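PDB 5N6G: GTN Reductase from Agrobacterium tumefaciens, which binds flavin mononucleotide and, as an ene-reductase of the Old Yellow Enzyme family, probably reduces activated carbon-carbon double bonds with a nicotinamide cofactor. Local coordinates for residues A[26-31]-A[361-366]; A[32-37]-A[74-79]; A[126-131]-A[140-145]; A[188-193]-A[238-243]; A[232-237]-A[275-280]. All blocks are in the same frame, centred on the assembly; numbering follows the deposited sequence.

Contact 1: A[26-31]-A[361-366]; sequences RNRSPG and EGYTDY
Arg28 runs over one face of the Tyr363 ring, the guanidinium and ring planes only 10° apart. Its CB, turned toward residues 361-366, starts an extended chain whose CD stands over the middle of the ring, 3.4 Å from the centroid of Tyr363, a CH-pi contact. One atom further, Arg28 NE lies over the same face, 3.4 Å from Tyr363 CG, and gives its N-H to Gly359 O. The chain thus leads out past CG toward Tyr363 CB. At the tip, Arg28 NH2 makes a weak bond of 3.2 Å to Glu361 O and an ordinary hydrogen bond to Thr354 O, while Arg28 NH1 turns back to Arg26 O, which helps fix the guanidinium's rotation. The contact joins the loop after the first barrel strand of this TIM barrel, close to the flavin, to the C-terminal loop beyond helix 337-343. Arg26 takes the ring's edge instead: bent at chi2 and chi3 (-61° and -54°), it brings a guanidinium steeply inclined to the ring, with Tyr363 CD1 over one of its faces. Arg26 NH2 donates to Gly362 O at 2.8 Å, in both the guanidinium and the carbonyl plane, and Arg26 NH1 reaches Tyr363 O through a water. Tyr363 OH is held by Asn38 ND2.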
# COMPACT_ATOMS: atom_id res chain seq x y z
N ARG A 26 -0.68 -7.27 9.09
CA ARG A 26 -0.40 -7.98 10.33
C ARG A 26 -1.30 -9.19 10.57
O ARG A 26 -1.04 -9.93 11.51
CB ARG A 26 -0.51 -7.03 11.54
CG ARG A 26 0.20 -5.66 11.37
CD ARG A 26 1.70 -5.77 11.15
NE ARG A 26 2.33 -6.56 12.20
CZ ARG A 26 2.72 -6.09 13.38
NH1 ARG A 26 2.58 -4.80 13.67
NH2 ARG A 26 3.24 -6.90 14.27
N ASN A 27 -2.33 -9.40 9.74
CA ASN A 27 -3.23 -10.56 9.82
C ASN A 27 -3.83 -10.78 11.21
O ASN A 27 -3.85 -11.90 11.75
CB ASN A 27 -2.51 -11.83 9.38
CG ASN A 27 -1.77 -11.64 8.08
OD1 ASN A 27 -0.58 -11.35 8.09
ND2 ASN A 27 -2.48 -11.81 6.97
N ARG A 28 -4.36 -9.70 11.77
CA ARG A 28 -4.94 -9.74 13.10
C ARG A 28 -6.38 -9.26 13.10
O ARG A 28 -6.86 -8.72 14.10
CB ARG A 28 -4.07 -8.94 14.06
CG ARG A 28 -2.85 -9.75 14.50
CD ARG A 28 -1.89 -8.86 15.16
NE ARG A 28 -0.80 -9.46 15.93
CZ ARG A 28 0.41 -9.71 15.44
NH1 ARG A 28 0.68 -9.52 14.17
NH2 ARG A 28 1.37 -10.12 16.24
N SER A 29 -7.10 -9.47 11.99
CA SER A 29 -8.50 -9.06 11.87
C SER A 29 -9.36 -10.20 11.34
O SER A 29 -9.81 -10.19 10.19
CB SER A 29 -8.61 -7.83 10.96
OG SER A 29 -7.78 -6.78 11.45
N PRO A 30 -9.63 -11.20 12.18
CA PRO A 30 -10.51 -12.30 11.76
C PRO A 30 -11.84 -11.81 11.22
O PRO A 30 -12.44 -10.85 11.74
CB PRO A 30 -10.68 -13.12 13.05
CG PRO A 30 -9.48 -12.80 13.86
CD PRO A 30 -9.13 -11.39 13.55
N GLY A 31 -12.31 -12.48 10.18
CA GLY A 31 -13.56 -12.12 9.55
C GLY A 31 -13.49 -10.88 8.71
O GLY A 31 -14.54 -10.39 8.28
N GLU A 361 0.95 -9.95 21.49
CA GLU A 361 2.40 -10.11 21.56
C GLU A 361 3.04 -9.78 20.22
O GLU A 361 2.65 -10.31 19.18
CB GLU A 361 2.74 -11.54 21.98
CG GLU A 361 4.22 -11.76 22.24
CD GLU A 361 4.48 -13.07 22.97
OE1 GLU A 361 3.61 -13.96 22.92
OE2 GLU A 361 5.56 -13.19 23.60
N GLY A 362 4.01 -8.87 20.24
CA GLY A 362 4.62 -8.39 19.01
C GLY A 362 3.73 -7.48 18.18
O GLY A 362 3.97 -7.31 16.98
N TYR A 363 2.72 -6.88 18.81
CA TYR A 363 1.75 -6.05 18.11
C TYR A 363 1.50 -4.78 18.92
O TYR A 363 1.87 -3.68 18.49
CB TYR A 363 0.47 -6.85 17.90
CG TYR A 363 -0.61 -6.23 17.06
CD1 TYR A 363 -0.37 -5.80 15.76
CD2 TYR A 363 -1.89 -6.10 17.55
CE1 TYR A 363 -1.37 -5.24 15.00
CE2 TYR A 363 -2.91 -5.57 16.80
CZ TYR A 363 -2.65 -5.12 15.53
OH TYR A 363 -3.65 -4.59 14.75
N THR A 364 0.88 -4.92 20.08
CA THR A 364 0.58 -3.77 20.93
C THR A 364 1.45 -3.70 22.18
O THR A 364 1.26 -2.80 23.01
CB THR A 364 -0.89 -3.81 21.35
OG1 THR A 364 -1.19 -5.13 21.83
CG2 THR A 364 -1.82 -3.49 20.19
N ASP A 365 2.40 -4.62 22.35
CA ASP A 365 3.18 -4.65 23.58
C ASP A 365 4.62 -4.19 23.39
O ASP A 365 5.44 -4.40 24.28
CB ASP A 365 3.17 -6.06 24.19
CG ASP A 365 3.91 -7.07 23.34
OD1 ASP A 365 4.17 -6.79 22.15
OD2 ASP A 365 4.24 -8.15 23.88
N TYR A 366 4.95 -3.58 22.25
CA TYR A 366 6.24 -2.91 22.18
C TYR A 366 6.18 -1.62 23.01
O TYR A 366 5.24 -0.84 22.85
CB TYR A 366 6.59 -2.56 20.76
CG TYR A 366 6.98 -3.67 19.84
CD1 TYR A 366 8.30 -4.10 19.77
CD2 TYR A 366 6.05 -4.24 18.96
CE1 TYR A 366 8.68 -5.09 18.87
CE2 TYR A 366 6.44 -5.22 18.05
CZ TYR A 366 7.76 -5.65 18.02
OH TYR A 366 8.17 -6.63 17.11
O HOH W 1 3.54 -3.89 16.22

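Contact 2: A[32-37]-A[74-79]; sequences AIPNNL and REAIEG
With chi1 of Ile33 at -63°, CG1 sits beside its own backbone N and CG2 beside the carbonyl carbon, and both branches meet the first turn of helix 74-89. The CG1 branch, extended at chi2 (165°), puts Ile33 CD1 3.7 Å from Glu75 CB; the other branch leaves Ile33 CG2 3.5 Å from Glu75 O. That carbonyl is already the acceptor for Gly79 N within the helix, and the methyl rests beside it. Pro34 points toward the helix and lies along its backbone, with Pro34 CD 3.6 Å from Ala76 O and Pro34 CB 3.8 Å from Gly79 C. The loop leading into helix 36-43, with Asn35 as its N-cap, here meets the first turns of helix 74-89; the two helices follow the first and second strands of the TIM barrel. At Gly79, which has no side chain, the backbones come close, Gly79 CA lying 3.7 Å from Pro34 O. Ala76 CB touches Ala32 O at 3.5 Å and also packs on Pro34 CD. Beyond Gly79 a water donates to both Asn35 O and Gly79 O, linking the start of one helix to the other, and Trp80 and Ile83 continue the packing against Pro34.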
# COMPACT_ATOMS: atom_id res chain seq x y z
N ALA A 32 -12.29 -10.34 8.49
CA ALA A 32 -12.10 -9.15 7.67
C ALA A 32 -12.69 -7.90 8.32
O ALA A 32 -13.07 -6.95 7.62
CB ALA A 32 -12.70 -9.34 6.26
N ILE A 33 -12.73 -7.88 9.65
CA ILE A 33 -13.37 -6.82 10.41
C ILE A 33 -12.36 -6.30 11.43
O ILE A 33 -11.89 -7.07 12.28
CB ILE A 33 -14.65 -7.31 11.13
CG1 ILE A 33 -15.69 -7.76 10.09
CG2 ILE A 33 -15.24 -6.24 12.03
CD1 ILE A 33 -16.82 -8.60 10.68
N PRO A 34 -11.99 -5.02 11.41
CA PRO A 34 -11.12 -4.50 12.46
C PRO A 34 -11.77 -4.61 13.83
O PRO A 34 -12.98 -4.44 13.97
CB PRO A 34 -10.91 -3.03 12.08
CG PRO A 34 -11.22 -2.96 10.63
CD PRO A 34 -12.34 -3.96 10.45
N ASN A 35 -10.94 -4.85 14.85
CA ASN A 35 -11.42 -5.10 16.20
C ASN A 35 -10.75 -4.15 17.19
O ASN A 35 -10.07 -3.21 16.80
CB ASN A 35 -11.18 -6.56 16.54
CG ASN A 35 -9.74 -6.96 16.40
OD1 ASN A 35 -8.84 -6.22 16.81
ND2 ASN A 35 -9.49 -8.08 15.73
N ASN A 36 -11.00 -4.34 18.49
CA ASN A 36 -10.52 -3.38 19.47
C ASN A 36 -9.00 -3.41 19.61
O ASN A 36 -8.36 -2.37 19.84
CB ASN A 36 -11.15 -3.65 20.83
CG ASN A 36 -12.60 -3.28 20.87
OD1 ASN A 36 -13.10 -2.61 19.98
ND2 ASN A 36 -13.27 -3.70 21.92
N LEU A 37 -8.39 -4.59 19.48
CA LEU A 37 -6.93 -4.68 19.52
C LEU A 37 -6.30 -3.91 18.36
O LEU A 37 -5.30 -3.20 18.54
CB LEU A 37 -6.48 -6.14 19.49
CG LEU A 37 -4.99 -6.38 19.78
CD1 LEU A 37 -4.65 -6.05 21.20
CD2 LEU A 37 -4.62 -7.83 19.46
N ARG A 74 -20.30 -4.04 6.33
CA ARG A 74 -20.72 -2.94 7.19
C ARG A 74 -19.99 -2.97 8.51
O ARG A 74 -19.59 -1.93 9.04
CB ARG A 74 -22.23 -2.98 7.45
CG ARG A 74 -23.09 -2.89 6.22
CD ARG A 74 -22.89 -1.57 5.49
NE ARG A 74 -23.13 -0.40 6.33
CZ ARG A 74 -22.70 0.82 6.03
NH1 ARG A 74 -22.00 1.03 4.92
NH2 ARG A 74 -22.97 1.83 6.83
N GLU A 75 -19.84 -4.17 9.07
CA GLU A 75 -19.14 -4.32 10.34
C GLU A 75 -17.69 -3.87 10.23
O GLU A 75 -17.13 -3.37 11.21
CB GLU A 75 -19.19 -5.78 10.78
CG GLU A 75 -20.59 -6.24 11.19
CD GLU A 75 -21.48 -6.68 10.02
OE1 GLU A 75 -21.04 -6.60 8.84
OE2 GLU A 75 -22.62 -7.14 10.30
N ALA A 76 -17.09 -4.03 9.05
CA ALA A 76 -15.70 -3.61 8.85
C ALA A 76 -15.61 -2.09 8.83
O ALA A 76 -14.70 -1.50 9.42
CB ALA A 76 -15.13 -4.18 7.55
N ILE A 77 -16.55 -1.44 8.15
CA ILE A 77 -16.60 0.01 8.16
C ILE A 77 -16.73 0.53 9.59
O ILE A 77 -16.07 1.49 9.98
CB ILE A 77 -17.74 0.50 7.25
CG1 ILE A 77 -17.37 0.21 5.79
CG2 ILE A 77 -18.01 1.98 7.47
CD1 ILE A 77 -18.47 0.46 4.78
N GLU A 78 -17.60 -0.10 10.39
CA GLU A 78 -17.76 0.31 11.78
C GLU A 78 -16.47 0.10 12.56
O GLU A 78 -16.07 0.96 13.36
CB GLU A 78 -18.90 -0.49 12.43
CG GLU A 78 -19.11 -0.17 13.90
CD GLU A 78 -19.52 1.28 14.14
OE1 GLU A 78 -20.03 1.92 13.20
OE2 GLU A 78 -19.33 1.77 15.28
N GLY A 79 -15.79 -1.03 12.34
CA GLY A 79 -14.53 -1.26 13.03
C GLY A 79 -13.47 -0.24 12.64
O GLY A 79 -12.70 0.22 13.49
O HOH W 2 -11.96 -1.21 15.87

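Contact 3: A[126-131]-A[140-145]; sequences SKTYII and AETSEP
Backbone hydrogen bonds between Thr128 and Ala140 carry the pairing: Thr128 N donates to Ala140 O at 2.8 Å, nearly in line with the carbonyl, and Ala140 N returns a bond of 3.1 Å to Thr128 O, tilted from that carbonyl's plane. Past the end of strand 137-141, Thr142 N still reaches Ser126 O at 3.1 Å, but from well above the carbonyl plane. Between these bonds, Lys127 and Glu141 form a non-hydrogen-bonded pair, drawn to a separation of 4.4 Å between Lys127 CA and Glu141 CA. CA-H...O contacts add to it, Lys127 CA lying 3.3 Å from Ala140 O. The whole is a two-stranded antiparallel beta hairpin, 127-131 with 137-141, set outside the barrel in the loop region after strand 94-99; its Tyr129 touches the bound 2-phenylacrylic acid. Apolar contacts line the side occupied by Thr128 and Ala140. Ile130 has CG1 between its backbone N and carbonyl carbon (chi1 62°), which brings Ile130 CD1 to 3.9 Å from Ala140 CB, and the Thr128 and Thr142 methyls approach at 4.2 Å between their CG2 atoms. Polar tips find partners elsewhere: Thr128 OG1 bonds to Gly64 O and, in the conformer described, Ser126 OG to Asn238 OD1. The opposite charges of Lys127 and Glu141 stay apart, with Lys127 NZ 4.8 Å from Glu141 OE2, too far for a salt bridge but probably mildly attractive.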
# COMPACT_ATOMS: atom_id res chain seq x y z
N SER A 126 4.21 -18.11 -5.39
CA SER A 126 4.06 -17.33 -4.18
C SER A 126 3.30 -18.17 -3.16
O SER A 126 2.77 -19.24 -3.48
CB SER A 126 3.33 -16.01 -4.45
OG SER A 126 3.45 -15.12 -3.35
N LYS A 127 3.30 -17.71 -1.92
CA LYS A 127 2.65 -18.42 -0.84
C LYS A 127 1.72 -17.48 -0.10
O LYS A 127 1.95 -16.27 -0.06
CB LYS A 127 3.67 -19.02 0.15
CG LYS A 127 4.35 -20.26 -0.38
CD LYS A 127 5.41 -20.77 0.60
CE LYS A 127 6.05 -22.05 0.09
NZ LYS A 127 5.05 -23.14 -0.07
N THR A 128 0.68 -18.05 0.49
CA THR A 128 -0.27 -17.23 1.22
C THR A 128 -0.66 -17.93 2.51
O THR A 128 -0.20 -19.03 2.83
CB THR A 128 -1.51 -16.89 0.40
OG1 THR A 128 -2.36 -16.10 1.22
CG2 THR A 128 -2.28 -18.14 -0.07
N TYR A 129 -1.52 -17.26 3.28
CA TYR A 129 -1.96 -17.72 4.59
C TYR A 129 -3.47 -17.94 4.51
O TYR A 129 -4.21 -17.01 4.20
CB TYR A 129 -1.61 -16.70 5.68
CG TYR A 129 -0.34 -15.88 5.44
CD1 TYR A 129 0.75 -16.42 4.77
CD2 TYR A 129 -0.24 -14.57 5.90
CE1 TYR A 129 1.89 -15.68 4.55
CE2 TYR A 129 0.91 -13.82 5.69
CZ TYR A 129 1.97 -14.39 5.01
OH TYR A 129 3.12 -13.67 4.79
N ILE A 130 -3.91 -19.17 4.78
CA ILE A 130 -5.30 -19.57 4.63
C ILE A 130 -5.84 -20.21 5.90
O ILE A 130 -5.09 -20.52 6.83
CB ILE A 130 -5.52 -20.53 3.43
CG1 ILE A 130 -4.74 -21.83 3.62
CG2 ILE A 130 -5.12 -19.83 2.13
CD1 ILE A 130 -5.24 -22.96 2.75
N ILE A 131 -7.17 -20.38 5.93
CA ILE A 131 -7.88 -21.04 7.03
C ILE A 131 -8.68 -22.21 6.47
O ILE A 131 -9.50 -22.03 5.56
CB ILE A 131 -8.80 -20.06 7.78
CG1 ILE A 131 -8.00 -18.86 8.33
CG2 ILE A 131 -9.58 -20.78 8.90
CD1 ILE A 131 -6.85 -19.24 9.28
N ALA A 140 -0.10 -22.00 2.06
CA ALA A 140 -0.49 -22.65 0.83
C ALA A 140 0.14 -21.90 -0.33
O ALA A 140 0.40 -20.69 -0.24
CB ALA A 140 -2.01 -22.70 0.66
N GLU A 141 0.42 -22.64 -1.39
CA GLU A 141 0.79 -22.00 -2.64
C GLU A 141 -0.42 -21.26 -3.17
O GLU A 141 -1.56 -21.72 -3.03
CB GLU A 141 1.25 -23.04 -3.65
CG GLU A 141 2.45 -23.85 -3.18
CD GLU A 141 2.83 -24.98 -4.13
OE1 GLU A 141 2.39 -24.96 -5.30
OE2 GLU A 141 3.57 -25.89 -3.70
N THR A 142 -0.18 -20.11 -3.80
CA THR A 142 -1.27 -19.37 -4.41
C THR A 142 -1.89 -20.20 -5.55
O THR A 142 -1.24 -21.00 -6.21
CB THR A 142 -0.82 -18.00 -4.91
OG1 THR A 142 0.33 -18.11 -5.76
CG2 THR A 142 -0.50 -17.11 -3.71
N SER A 143 -3.18 -19.96 -5.76
CA SER A 143 -4.00 -20.74 -6.67
C SER A 143 -3.82 -20.27 -8.11
O SER A 143 -3.42 -19.14 -8.40
CB SER A 143 -5.47 -20.60 -6.27
OG SER A 143 -5.72 -21.15 -4.99
N GLU A 144 -4.19 -21.16 -9.04
CA GLU A 144 -4.21 -20.82 -10.46
C GLU A 144 -5.23 -19.71 -10.73
O GLU A 144 -6.42 -19.90 -10.43
CB GLU A 144 -4.62 -22.03 -11.31
CG GLU A 144 -3.72 -23.19 -11.26
CD GLU A 144 -4.16 -24.29 -12.23
OE1 GLU A 144 -5.39 -24.46 -12.46
OE2 GLU A 144 -3.27 -24.97 -12.76
N PRO A 145 -4.84 -18.59 -11.34
CA PRO A 145 -5.79 -17.51 -11.62
C PRO A 145 -6.46 -17.67 -12.97
O PRO A 145 -5.99 -18.38 -13.85
CB PRO A 145 -4.91 -16.26 -11.63
CG PRO A 145 -3.61 -16.78 -12.17
CD PRO A 145 -3.46 -18.18 -11.64

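Contact 4: A[188-193]-A[238-243]; sequences FLKSST and NDIFEA
Glu242 OE1 receives two bonds from Ser191, from the backbone N at 2.9 Å and, in the conformer described, from Ser191 OG at 2.8 Å, both arriving from one face of the carboxylate. The bend at chi2 (60°) brings the carboxylate back toward residues 188-193, and the same oxygen forms a salt bridge with Arg207 on helix 204-222, which probably offsets the charge of this buried carboxylate. Beside this grip the packing is close: the extended Lys190 chain runs across Ile240 at about a right angle, Lys190 CD lying 3.9 Å from Ile240 CG1. Its NZ goes on to a salt bridge with Glu186 and a hydrogen bond to Ser232 O. Thr193 OG1, hydrogen-bonded to Gln187 O, lies 3.6 Å from Ile240 CD1. The Ser192 and Phe241 side is the more solvent-exposed and is held mainly by hydrogen bonds. There Ser192 N donates to Phe241 O at 3.2 Å, and Ser192 OG accepts from Phe241 N at 2.9 Å; a water joins Ser192 OG to Asp239 O. Phe241 meets Ser192 through its CB and backbone. Two loops of the TIM barrel are joined in this way, the one leaving helix 184-189, after the fourth barrel strand, and the one following the fifth, 227-231.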
# COMPACT_ATOMS: atom_id res chain seq x y z
N PHE A 188 -1.02 -5.89 -14.15
CA PHE A 188 -1.30 -5.25 -15.43
C PHE A 188 -0.10 -4.45 -15.94
O PHE A 188 0.18 -4.43 -17.14
CB PHE A 188 -2.50 -4.32 -15.31
CG PHE A 188 -3.85 -4.97 -15.46
CD1 PHE A 188 -4.53 -5.46 -14.36
CD2 PHE A 188 -4.46 -5.07 -16.70
CE1 PHE A 188 -5.77 -6.05 -14.50
CE2 PHE A 188 -5.72 -5.63 -16.85
CZ PHE A 188 -6.38 -6.12 -15.75
N LEU A 189 0.60 -3.77 -15.03
CA LEU A 189 1.68 -2.86 -15.44
C LEU A 189 2.88 -3.60 -15.99
O LEU A 189 3.48 -3.18 -16.99
CB LEU A 189 2.17 -2.04 -14.25
CG LEU A 189 1.35 -0.90 -13.67
CD1 LEU A 189 2.07 -0.39 -12.44
CD2 LEU A 189 1.20 0.19 -14.70
N LYS A 190 3.30 -4.67 -15.33
CA LYS A 190 4.60 -5.30 -15.62
C LYS A 190 4.50 -6.42 -16.66
O LYS A 190 3.49 -7.12 -16.78
CB LYS A 190 5.26 -5.77 -14.32
CG LYS A 190 5.61 -4.59 -13.42
CD LYS A 190 6.39 -4.97 -12.19
CE LYS A 190 6.77 -3.72 -11.40
NZ LYS A 190 7.34 -4.00 -10.05
N SER A 191 5.59 -6.62 -17.39
CA SER A 191 5.55 -7.47 -18.57
C SER A 191 5.34 -8.95 -18.24
O SER A 191 4.72 -9.67 -19.02
CB SER A 191 6.84 -7.30 -19.37
OG SER A 191 6.99 -5.98 -19.83
N SER A 192 5.90 -9.44 -17.13
CA SER A 192 5.88 -10.88 -16.91
C SER A 192 4.49 -11.42 -16.62
O SER A 192 4.24 -12.61 -16.82
CB SER A 192 6.82 -11.30 -15.77
OG SER A 192 6.37 -10.90 -14.50
N THR A 193 3.60 -10.56 -16.16
CA THR A 193 2.28 -10.95 -15.72
C THR A 193 1.20 -10.60 -16.73
O THR A 193 0.05 -11.06 -16.59
CB THR A 193 1.97 -10.27 -14.38
OG1 THR A 193 2.52 -8.94 -14.38
CG2 THR A 193 2.60 -11.06 -13.23
N ASN A 238 6.31 -11.18 -5.00
CA ASN A 238 5.22 -11.95 -5.57
C ASN A 238 5.49 -12.34 -7.03
O ASN A 238 4.58 -12.39 -7.87
CB ASN A 238 3.90 -11.22 -5.38
CG ASN A 238 3.53 -11.14 -3.91
OD1 ASN A 238 3.51 -12.18 -3.23
ND2 ASN A 238 3.36 -9.94 -3.38
N ASP A 239 6.74 -12.69 -7.30
CA ASP A 239 7.14 -13.42 -8.50
C ASP A 239 7.04 -12.58 -9.78
O ASP A 239 6.95 -13.16 -10.87
CB ASP A 239 6.31 -14.70 -8.65
CG ASP A 239 6.97 -15.76 -9.47
OD1 ASP A 239 8.22 -15.80 -9.52
OD2 ASP A 239 6.24 -16.60 -10.07
N ILE A 240 7.07 -11.26 -9.68
CA ILE A 240 6.82 -10.37 -10.81
C ILE A 240 8.15 -9.88 -11.37
O ILE A 240 9.18 -9.87 -10.66
CB ILE A 240 5.90 -9.20 -10.38
CG1 ILE A 240 5.16 -8.63 -11.57
CG2 ILE A 240 6.67 -8.12 -9.63
CD1 ILE A 240 3.88 -7.94 -11.18
N PHE A 241 8.17 -9.57 -12.67
CA PHE A 241 9.39 -9.16 -13.36
C PHE A 241 9.08 -8.13 -14.44
O PHE A 241 8.11 -8.28 -15.18
CB PHE A 241 10.12 -10.36 -13.98
CG PHE A 241 11.28 -10.01 -14.87
CD1 PHE A 241 12.57 -9.85 -14.35
CD2 PHE A 241 11.11 -9.87 -16.24
CE1 PHE A 241 13.65 -9.53 -15.20
CE2 PHE A 241 12.17 -9.56 -17.06
CZ PHE A 241 13.45 -9.39 -16.53
N GLU A 242 9.91 -7.10 -14.54
CA GLU A 242 9.82 -6.11 -15.61
C GLU A 242 11.24 -5.77 -16.02
O GLU A 242 12.03 -5.35 -15.18
CB GLU A 242 9.09 -4.84 -15.15
CG GLU A 242 9.22 -3.67 -16.08
CD GLU A 242 8.67 -3.95 -17.46
OE1 GLU A 242 7.51 -4.42 -17.53
OE2 GLU A 242 9.41 -3.74 -18.48
N ALA A 243 11.57 -5.96 -17.30
CA ALA A 243 12.95 -5.76 -17.73
C ALA A 243 13.30 -4.30 -17.98
O ALA A 243 14.49 -3.95 -17.95
CB ALA A 243 13.21 -6.55 -19.01
O HOH W 3 5.66 -13.26 -13.14

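Contact 5: A[232-237]-A[275-280]; sequences SPVTPA and RDFKQG
Phe277 turns the edge of its ring to the backbone of Val234: Phe277 CD2 lies 3.4 Å from Val234 O, which sits in the ring plane, where the slightly positive ring hydrogens suit a carbonyl oxygen. With CG anti to its own N (chi1 -172°), Phe277 extends toward residues 232-237 and meets Pro236 coming the other way. The ring approaches Pro236 obliquely, with Phe277 CE2 3.6 Å from Pro236 CD. Val234 adds its CG2 methyl, 3.5 Å from Phe277 O. Gln279 passes Val234 O with its aliphatic part, Gln279 CG being 3.7 Å from that oxygen, and its extended chain carries the amide on to Pro236, where Gln279 NE2 lies 3.7 Å from Pro236 CA.

The amide is held from both ends: Gln279 NE2 donates to Ile240 O and Gln279 OE1 accepts from Glu242 N, which fixes which way round it sits. A water adds a further link, donating to Thr235 O at 2.6 Å and to Gln279 OE1. Further out, Thr235 OG1 bonds to Thr271 OG1, Phe284 packs on Val234 and Pro233, and Ala270 touches Pro236. These are neighbouring loops at the C-terminal ends of the fifth and sixth parallel strands, 227-231 and 263-267, the end of a TIM barrel where active sites lie; in keeping with that place, the Thr235 side chain lies about 8 Å from the bound flavin and likewise from 2-phenylacrylic acid.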
# COMPACT_ATOMS: atom_id res chain seq x y z
N SER A 232 6.19 0.70 -6.85
CA SER A 232 7.40 -0.04 -6.50
C SER A 232 8.05 -0.51 -7.80
O SER A 232 7.84 -1.66 -8.24
CB SER A 232 7.10 -1.20 -5.56
OG SER A 232 6.07 -2.05 -6.08
N PRO A 233 8.84 0.35 -8.45
CA PRO A 233 9.27 0.08 -9.84
C PRO A 233 10.08 -1.19 -10.05
O PRO A 233 9.99 -1.78 -11.14
CB PRO A 233 10.11 1.32 -10.18
CG PRO A 233 9.57 2.40 -9.32
CD PRO A 233 9.10 1.75 -8.05
N VAL A 234 10.88 -1.64 -9.09
CA VAL A 234 11.80 -2.74 -9.36
C VAL A 234 11.59 -3.94 -8.46
O VAL A 234 12.35 -4.90 -8.56
CB VAL A 234 13.27 -2.29 -9.27
CG1 VAL A 234 13.56 -1.18 -10.27
CG2 VAL A 234 13.63 -1.84 -7.87
N THR A 235 10.60 -3.93 -7.60
CA THR A 235 10.56 -4.95 -6.58
C THR A 235 10.27 -6.33 -7.19
O THR A 235 9.46 -6.44 -8.10
CB THR A 235 9.52 -4.63 -5.54
OG1 THR A 235 9.63 -5.62 -4.51
CG2 THR A 235 8.13 -4.65 -6.12
N PRO A 236 10.90 -7.38 -6.67
CA PRO A 236 10.61 -8.74 -7.14
C PRO A 236 9.49 -9.43 -6.37
O PRO A 236 9.28 -10.63 -6.54
CB PRO A 236 11.94 -9.43 -6.88
CG PRO A 236 12.46 -8.80 -5.63
CD PRO A 236 12.00 -7.37 -5.69
N ALA A 237 8.81 -8.70 -5.51
CA ALA A 237 7.76 -9.27 -4.68
C ALA A 237 6.74 -10.04 -5.53
O ALA A 237 6.31 -9.58 -6.59
CB ALA A 237 7.05 -8.15 -3.92
N ARG A 275 18.14 -1.51 -1.57
CA ARG A 275 17.68 -0.30 -2.22
C ARG A 275 18.19 -0.20 -3.65
O ARG A 275 17.56 0.46 -4.48
CB ARG A 275 18.15 0.92 -1.42
CG ARG A 275 17.36 1.12 -0.14
CD ARG A 275 17.91 2.24 0.73
NE ARG A 275 18.04 3.47 -0.02
CZ ARG A 275 17.02 4.26 -0.33
NH1 ARG A 275 15.79 3.97 0.07
NH2 ARG A 275 17.24 5.35 -1.04
N ASP A 276 19.34 -0.81 -3.96
CA ASP A 276 19.92 -0.73 -5.30
C ASP A 276 19.54 -1.91 -6.19
O ASP A 276 20.15 -2.11 -7.25
CB ASP A 276 21.44 -0.59 -5.22
CG ASP A 276 22.12 -1.82 -4.68
OD1 ASP A 276 21.43 -2.81 -4.35
OD2 ASP A 276 23.37 -1.81 -4.59
N PHE A 277 18.54 -2.68 -5.79
CA PHE A 277 18.09 -3.81 -6.57
C PHE A 277 17.68 -3.39 -7.98
O PHE A 277 17.12 -2.31 -8.21
CB PHE A 277 16.91 -4.47 -5.85
CG PHE A 277 16.47 -5.76 -6.46
CD1 PHE A 277 17.18 -6.93 -6.24
CD2 PHE A 277 15.33 -5.81 -7.25
CE1 PHE A 277 16.77 -8.11 -6.80
CE2 PHE A 277 14.92 -6.99 -7.82
CZ PHE A 277 15.64 -8.13 -7.59
N LYS A 278 17.96 -4.26 -8.94
CA LYS A 278 17.38 -4.13 -10.27
C LYS A 278 17.11 -5.53 -10.80
O LYS A 278 17.74 -6.50 -10.40
CB LYS A 278 18.29 -3.37 -11.23
CG LYS A 278 19.60 -4.05 -11.52
CD LYS A 278 20.44 -3.20 -12.46
CE LYS A 278 21.78 -3.80 -12.71
NZ LYS A 278 21.69 -4.99 -13.57
N GLN A 279 16.20 -5.59 -11.75
CA GLN A 279 15.88 -6.82 -12.44
C GLN A 279 16.43 -6.86 -13.85
O GLN A 279 16.96 -7.88 -14.27
CB GLN A 279 14.36 -7.01 -12.50
CG GLN A 279 13.70 -7.11 -11.16
CD GLN A 279 12.23 -7.49 -11.26
OE1 GLN A 279 11.45 -6.81 -11.89
NE2 GLN A 279 11.86 -8.60 -10.62
N GLY A 280 16.27 -5.77 -14.59
CA GLY A 280 16.79 -5.70 -15.94
C GLY A 280 18.24 -5.25 -15.97
O GLY A 280 18.96 -5.26 -14.96
O HOH W 4 9.44 -5.67 -10.60

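Contact 1 is the most buried and relies on arginine against a ring and carbonyls, tying the C-terminal loop to the first barrel loop. Contact 2 continues from it along the chain: its segment runs into helix 36-43, whose Leu37 packs on Tyr363 and Thr364 of contact 1. It is mostly van der Waals, with one bridging water, a loop on the first turns of helix 74-89, and only partly buried. Contact 3 differs again, its backbone pairing forming a hairpin outside the barrel. Contacts 4 and 5, with centres 11 Å apart, share the loop after strand 227-231 and interlock: the first is mainly polar, the second mainly van der Waals. Ser126 and Asn238 connect contact 3 to contact 4.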